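Local atomic coordinates of periplasmic sugar-binding domain protein (PDB entry 3H75), a protein that probably binds a carbohydrate in the periplasm and belongs to the bacterial solute-binding protein 2 family. Residues 4-9 against 268-273; 25-30 against 35-40. One frame throughout, in Å; residues are numbered along the deposited sequence.

The chain begins with strand 5-10, which is followed, after a connection, by helix 17-33 and then strand 36-41. Interaction 2 closes this first beta-alpha-beta unit by packing 25-30 of the helix against 35-40, with only four residues between the segments. Interaction 1 closes a far longer loop of 258 residues. It brings 268-273, on helix 265-277, back onto the first strand. Interaction 2 is therefore nested inside interaction 1. Their centres are 7 Å apart, and both reach the same six-stranded parallel sheet, where strands 5-10 and 36-41 are neighbours. The two contacts thus tie the beginning of the chain to a helix that follows five of the six strands of the second sheet.

Interaction 1. Residues 4-9 against 268-273; sequences TSVVFL and WALVAL
V6 on strand 5-10 meets L270 and L273 on helix 265-277. The contact belongs to the alpha/beta fold of a periplasmic binding protein, where helices cover a parallel beta-sheet. The strand lies inside that sheet, between strands 36-41 and 65-69. The helix returns to it late in the chain.

The contact is small and apolar, and it is buried. V6 directs its CB at the helix and offers both methyls. With chi1 at 179°, CG1 and CG2 both come up to L270 CD2. L273 also projects toward the strand. Its CD1 is 4.3 Å from V6 CG2, near the looser limit of van der Waals packing. The first bond of L270 points neither at the strand nor away from it, but the end of the side chain comes nearer and its CD2 reaches V6.

Neighbouring side chains complete the layer. L270 and L273 both touch M67 of strand 65-69, and L270 also touches M26 and L33 of helix 17-33.

The V6 and L270 side chains meet at a slant. A single methyl, L270 CD2, sits across the valine fork, 4.0 Å from V6 CG1 and 4.1 Å from V6 CG2.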
loop_
_atom_site.group_PDB
_atom_site.type_symbol
_atom_site.label_atom_id
_atom_site.label_comp_id
_atom_site.label_asym_id
_atom_site.label_seq_id
_atom_site.Cartn_x
_atom_site.Cartn_y
_atom_site.Cartn_z
ATOM N N THR A 4 -10.781 -22.785 9.111
ATOM C CA THR A 4 -9.449 -22.526 8.583
ATOM C C THR A 4 -8.916 -21.324 9.357
ATOM O O THR A 4 -9.609 -20.318 9.503
ATOM C CB THR A 4 -9.504 -22.194 7.085
ATOM O OG1 THR A 4 -10.041 -23.316 6.374
ATOM C CG2 THR A 4 -8.115 -21.880 6.554
ATOM N N SER A 5 -7.691 -21.434 9.858
ATOM C CA SER A 5 -7.103 -20.359 10.647
ATOM C C SER A 5 -5.939 -19.660 9.964
ATOM O O SER A 5 -5.107 -20.291 9.314
ATOM C CB SER A 5 -6.636 -20.906 11.995
ATOM O OG SER A 5 -5.709 -21.961 11.811
ATOM N N VAL A 6 -5.886 -18.345 10.141
ATOM C CA VAL A 6 -4.834 -17.524 9.561
ATOM C C VAL A 6 -4.339 -16.504 10.580
ATOM O O VAL A 6 -5.131 -15.915 11.316
ATOM C CB VAL A 6 -5.352 -16.742 8.328
ATOM C CG1 VAL A 6 -4.247 -15.863 7.761
ATOM C CG2 VAL A 6 -5.863 -17.706 7.268
ATOM N N VAL A 7 -3.026 -16.322 10.640
ATOM C CA VAL A 7 -2.435 -15.325 11.519
ATOM C C VAL A 7 -1.707 -14.361 10.595
ATOM O O VAL A 7 -0.914 -14.784 9.747
ATOM C CB VAL A 7 -1.417 -15.933 12.514
ATOM C CG1 VAL A 7 -0.666 -14.813 13.229
ATOM C CG2 VAL A 7 -2.139 -16.801 13.535
ATOM N N PHE A 8 -2.000 -13.073 10.726
ATOM C CA PHE A 8 -1.338 -12.075 9.899
ATOM C C PHE A 8 -0.470 -11.191 10.766
ATOM O O PHE A 8 -0.934 -10.653 11.774
ATOM C CB PHE A 8 -2.360 -11.205 9.145
ATOM C CG PHE A 8 -1.742 -10.032 8.417
ATOM C CD1 PHE A 8 -0.682 -10.222 7.535
ATOM C CD2 PHE A 8 -2.215 -8.739 8.615
ATOM C CE1 PHE A 8 -0.102 -9.145 6.862
ATOM C CE2 PHE A 8 -1.641 -7.652 7.943
ATOM C CZ PHE A 8 -0.585 -7.857 7.069
ATOM N N LEU A 9 0.792 -11.056 10.378
ATOM C CA LEU A 9 1.737 -10.208 11.099
ATOM C C LEU A 9 1.734 -8.839 10.413
ATOM O O LEU A 9 2.375 -8.641 9.375
ATOM C CB LEU A 9 3.137 -10.834 11.076
ATOM C CG LEU A 9 3.169 -12.287 11.572
ATOM C CD1 LEU A 9 4.605 -12.799 11.562
ATOM C CD2 LEU A 9 2.578 -12.378 12.986
ATOM N N TRP A 268 -8.278 -9.843 -0.320
ATOM C CA TRP A 268 -8.170 -10.714 -1.485
ATOM C C TRP A 268 -7.308 -11.916 -1.116
ATOM O O TRP A 268 -7.556 -13.032 -1.564
ATOM C CB TRP A 268 -7.520 -9.973 -2.653
ATOM C CG TRP A 268 -8.132 -8.646 -2.990
ATOM C CD1 TRP A 268 -7.472 -7.556 -3.484
ATOM C CD2 TRP A 268 -9.515 -8.265 -2.893
ATOM N NE1 TRP A 268 -8.353 -6.524 -3.702
ATOM C CE2 TRP A 268 -9.612 -6.930 -3.347
ATOM C CE3 TRP A 268 -10.680 -8.921 -2.467
ATOM C CZ2 TRP A 268 -10.827 -6.235 -3.386
ATOM C CZ3 TRP A 268 -11.889 -8.229 -2.507
ATOM C CH2 TRP A 268 -11.950 -6.898 -2.963
ATOM N N ALA A 269 -6.283 -11.674 -0.303
ATOM C CA ALA A 269 -5.391 -12.742 0.128
ATOM C C ALA A 269 -6.176 -13.808 0.888
ATOM O O ALA A 269 -5.931 -15.003 0.722
ATOM C CB ALA A 269 -4.278 -12.176 1.015
ATOM N N LEU A 270 -7.121 -13.382 1.720
ATOM C CA LEU A 270 -7.910 -14.346 2.483
ATOM C C LEU A 270 -8.832 -15.153 1.575
ATOM O O LEU A 270 -9.114 -16.320 1.855
ATOM C CB LEU A 270 -8.695 -13.645 3.598
ATOM C CG LEU A 270 -7.784 -13.104 4.711
ATOM C CD1 LEU A 270 -8.598 -12.410 5.779
ATOM C CD2 LEU A 270 -6.990 -14.240 5.328
ATOM N N VAL A 271 -9.297 -14.547 0.485
ATOM C CA VAL A 271 -10.143 -15.280 -0.453
ATOM C C VAL A 271 -9.280 -16.385 -1.056
ATOM O O VAL A 271 -9.712 -17.534 -1.174
ATOM C CB VAL A 271 -10.657 -14.385 -1.603
ATOM C CG1 VAL A 271 -11.363 -15.242 -2.652
ATOM C CG2 VAL A 271 -11.608 -13.333 -1.061
ATOM N N ALA A 272 -8.054 -16.034 -1.436
ATOM C CA ALA A 272 -7.134 -17.002 -2.023
ATOM C C ALA A 272 -6.781 -18.119 -1.042
ATOM O O ALA A 272 -6.742 -19.295 -1.420
ATOM C CB ALA A 272 -5.865 -16.300 -2.501
ATOM N N LEU A 273 -6.520 -17.763 0.214
ATOM C CA LEU A 273 -6.173 -18.772 1.211
ATOM C C LEU A 273 -7.379 -19.642 1.523
ATOM O O LEU A 273 -7.247 -20.850 1.731
ATOM C CB LEU A 273 -5.643 -18.114 2.489
ATOM C CG LEU A 273 -4.306 -17.391 2.299
ATOM C CD1 LEU A 273 -3.818 -16.862 3.639
ATOM C CD2 LEU A 273 -3.282 -18.341 1.697
#

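Interaction 2. Residues 25-30 against 35-40; sequences FMQAAA and LDLRIL
A30 near the end of helix 17-33 meets L35 and L37 at the return into strand 36-41. This is the helix-to-strand half of a right-handed beta-alpha-beta crossover made by strand 5-10, helix 17-33 and strand 36-41. The helix and strand segments run nearly antiparallel, at 163°, with their axes 8.7 Å apart at closest approach.

One backbone hydrogen bond joins the segments. L35 N donates to A30 O at 2.9 Å, and the bond is nearly straight, with an N-H...O angle of 165°. The donor lies in the carbonyl plane. This bond ties the last part of the helix to the chain just as it enters the strand.

The rest is van der Waals packing, mostly apolar. L37 holds the middle. Its CG is anti to the backbone N (chi1 168°). This lets CD2 settle on the helix surface, 3.9 Å from A30 CB and close to the CB and O of M26. L37 CD1 meets the terminal methyl of M26, a selenomethionine, with CE 4.0 Å away. A bend about the CG-SE bond of M26 brings CE there, and the two side chains cross at about a right angle. The A30 side chain is a single methyl, CB, 3.8 Å from L37 CB. At the more open margin, Q27 CG touches I39 CD1 at 4.1 Å.

L35, L37 and I39 all turn their CB toward the helix, while D36 and R38 turn theirs away. Strand 36-41 is an edge strand of the parallel sheet within this chain and is bonded through its backbone to strand 5-10. Helix 265-277 lies beside helix 17-33, and its L270 touches L35 and L37.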
loop_
_atom_site.group_PDB
_atom_site.type_symbol
_atom_site.label_atom_id
_atom_site.label_comp_id
_atom_site.label_asym_id
_atom_site.label_seq_id
_atom_site.Cartn_x
_atom_site.Cartn_y
_atom_site.Cartn_z
ATOM N N PHE A 25 -10.428 -4.449 6.564
ATOM C CA PHE A 25 -10.906 -5.057 5.327
ATOM C C PHE A 25 -10.748 -6.576 5.436
ATOM O O PHE A 25 -11.635 -7.330 5.032
ATOM C CB PHE A 25 -10.115 -4.526 4.123
ATOM C CG PHE A 25 -10.762 -4.822 2.796
ATOM C CD1 PHE A 25 -11.920 -4.153 2.411
ATOM C CD2 PHE A 25 -10.228 -5.780 1.936
ATOM C CE1 PHE A 25 -12.541 -4.434 1.185
ATOM C CE2 PHE A 25 -10.841 -6.069 0.710
ATOM C CZ PHE A 25 -12.001 -5.391 0.337
HETATM N N MSE A 26 -9.623 -7.020 5.993
HETATM C CA MSE A 26 -9.379 -8.447 6.166
HETATM C C MSE A 26 -10.395 -9.066 7.115
HETATM O O MSE A 26 -10.893 -10.163 6.868
HETATM C CB MSE A 26 -7.983 -8.702 6.738
HETATM C CG MSE A 26 -6.836 -8.445 5.788
HETATM SE SE MSE A 26 -5.133 -8.845 6.640
HETATM C CE MSE A 26 -5.239 -10.775 6.622
ATOM N N GLN A 27 -10.693 -8.368 8.206
ATOM C CA GLN A 27 -11.644 -8.889 9.179
ATOM C C GLN A 27 -13.021 -9.060 8.550
ATOM O O GLN A 27 -13.732 -10.020 8.852
ATOM C CB GLN A 27 -11.703 -7.976 10.404
ATOM C CG GLN A 27 -10.358 -7.867 11.102
ATOM C CD GLN A 27 -10.428 -7.127 12.416
ATOM O OE1 GLN A 27 -11.019 -6.053 12.508
ATOM N NE2 GLN A 27 -9.808 -7.695 13.444
ATOM N N ALA A 28 -13.390 -8.141 7.664
ATOM C CA ALA A 28 -14.675 -8.238 6.988
ATOM C C ALA A 28 -14.647 -9.504 6.135
ATOM O O ALA A 28 -15.616 -10.260 6.094
ATOM C CB ALA A 28 -14.907 -7.013 6.113
ATOM N N ALA A 29 -13.524 -9.738 5.465
ATOM C CA ALA A 29 -13.376 -10.919 4.623
ATOM C C ALA A 29 -13.389 -12.193 5.462
ATOM O O ALA A 29 -14.002 -13.186 5.073
ATOM C CB ALA A 29 -12.083 -10.835 3.821
ATOM N N ALA A 30 -12.715 -12.162 6.610
ATOM C CA ALA A 30 -12.659 -13.322 7.494
ATOM C C ALA A 30 -14.050 -13.714 7.982
ATOM O O ALA A 30 -14.388 -14.899 8.031
ATOM C CB ALA A 30 -11.750 -13.034 8.690
ATOM N N LEU A 35 -13.483 -17.686 8.265
ATOM C CA LEU A 35 -12.098 -17.968 8.620
ATOM C C LEU A 35 -11.790 -17.447 10.016
ATOM O O LEU A 35 -12.365 -16.450 10.461
ATOM C CB LEU A 35 -11.136 -17.300 7.627
ATOM C CG LEU A 35 -11.183 -17.697 6.149
ATOM C CD1 LEU A 35 -10.176 -16.862 5.360
ATOM C CD2 LEU A 35 -10.875 -19.173 6.009
ATOM N N ASP A 36 -10.884 -18.133 10.702
ATOM C CA ASP A 36 -10.457 -17.735 12.032
ATOM C C ASP A 36 -9.192 -16.908 11.824
ATOM O O ASP A 36 -8.125 -17.451 11.548
ATOM C CB ASP A 36 -10.164 -18.974 12.885
ATOM C CG ASP A 36 -9.396 -18.648 14.150
ATOM O OD1 ASP A 36 -9.553 -17.527 14.677
ATOM O OD2 ASP A 36 -8.644 -19.523 14.626
ATOM N N LEU A 37 -9.326 -15.591 11.945
ATOM C CA LEU A 37 -8.202 -14.686 11.732
ATOM C C LEU A 37 -7.710 -13.972 12.979
ATOM O O LEU A 37 -8.495 -13.473 13.787
ATOM C CB LEU A 37 -8.581 -13.629 10.691
ATOM C CG LEU A 37 -7.655 -12.421 10.523
ATOM C CD1 LEU A 37 -6.350 -12.834 9.843
ATOM C CD2 LEU A 37 -8.376 -11.367 9.691
ATOM N N ARG A 38 -6.393 -13.922 13.117
ATOM C CA ARG A 38 -5.760 -13.233 14.225
ATOM C C ARG A 38 -4.714 -12.303 13.620
ATOM O O ARG A 38 -3.900 -12.718 12.796
ATOM C CB ARG A 38 -5.108 -14.237 15.174
ATOM C CG ARG A 38 -6.114 -15.129 15.885
ATOM C CD ARG A 38 -5.421 -16.122 16.805
ATOM N NE ARG A 38 -4.312 -15.497 17.513
ATOM C CZ ARG A 38 -4.408 -14.375 18.220
ATOM N NH1 ARG A 38 -5.571 -13.744 18.325
ATOM N NH2 ARG A 38 -3.336 -13.873 18.810
ATOM N N ILE A 39 -4.756 -11.037 14.016
ATOM C CA ILE A 39 -3.819 -10.049 13.510
ATOM C C ILE A 39 -2.926 -9.552 14.635
ATOM O O ILE A 39 -3.415 -9.063 15.658
ATOM C CB ILE A 39 -4.559 -8.842 12.884
ATOM C CG1 ILE A 39 -5.370 -9.304 11.671
ATOM C CG2 ILE A 39 -3.555 -7.768 12.477
ATOM C CD1 ILE A 39 -6.240 -8.223 11.056
ATOM N N LEU A 40 -1.618 -9.693 14.446
ATOM C CA LEU A 40 -0.641 -9.250 15.433
ATOM C C LEU A 40 0.100 -8.033 14.891
ATOM O O LEU A 40 0.749 -8.110 13.849
ATOM C CB LEU A 40 0.368 -10.362 15.721
ATOM C CG LEU A 40 -0.186 -11.720 16.156
ATOM C CD1 LEU A 40 0.972 -12.684 16.393
ATOM C CD2 LEU A 40 -1.012 -11.559 17.421
#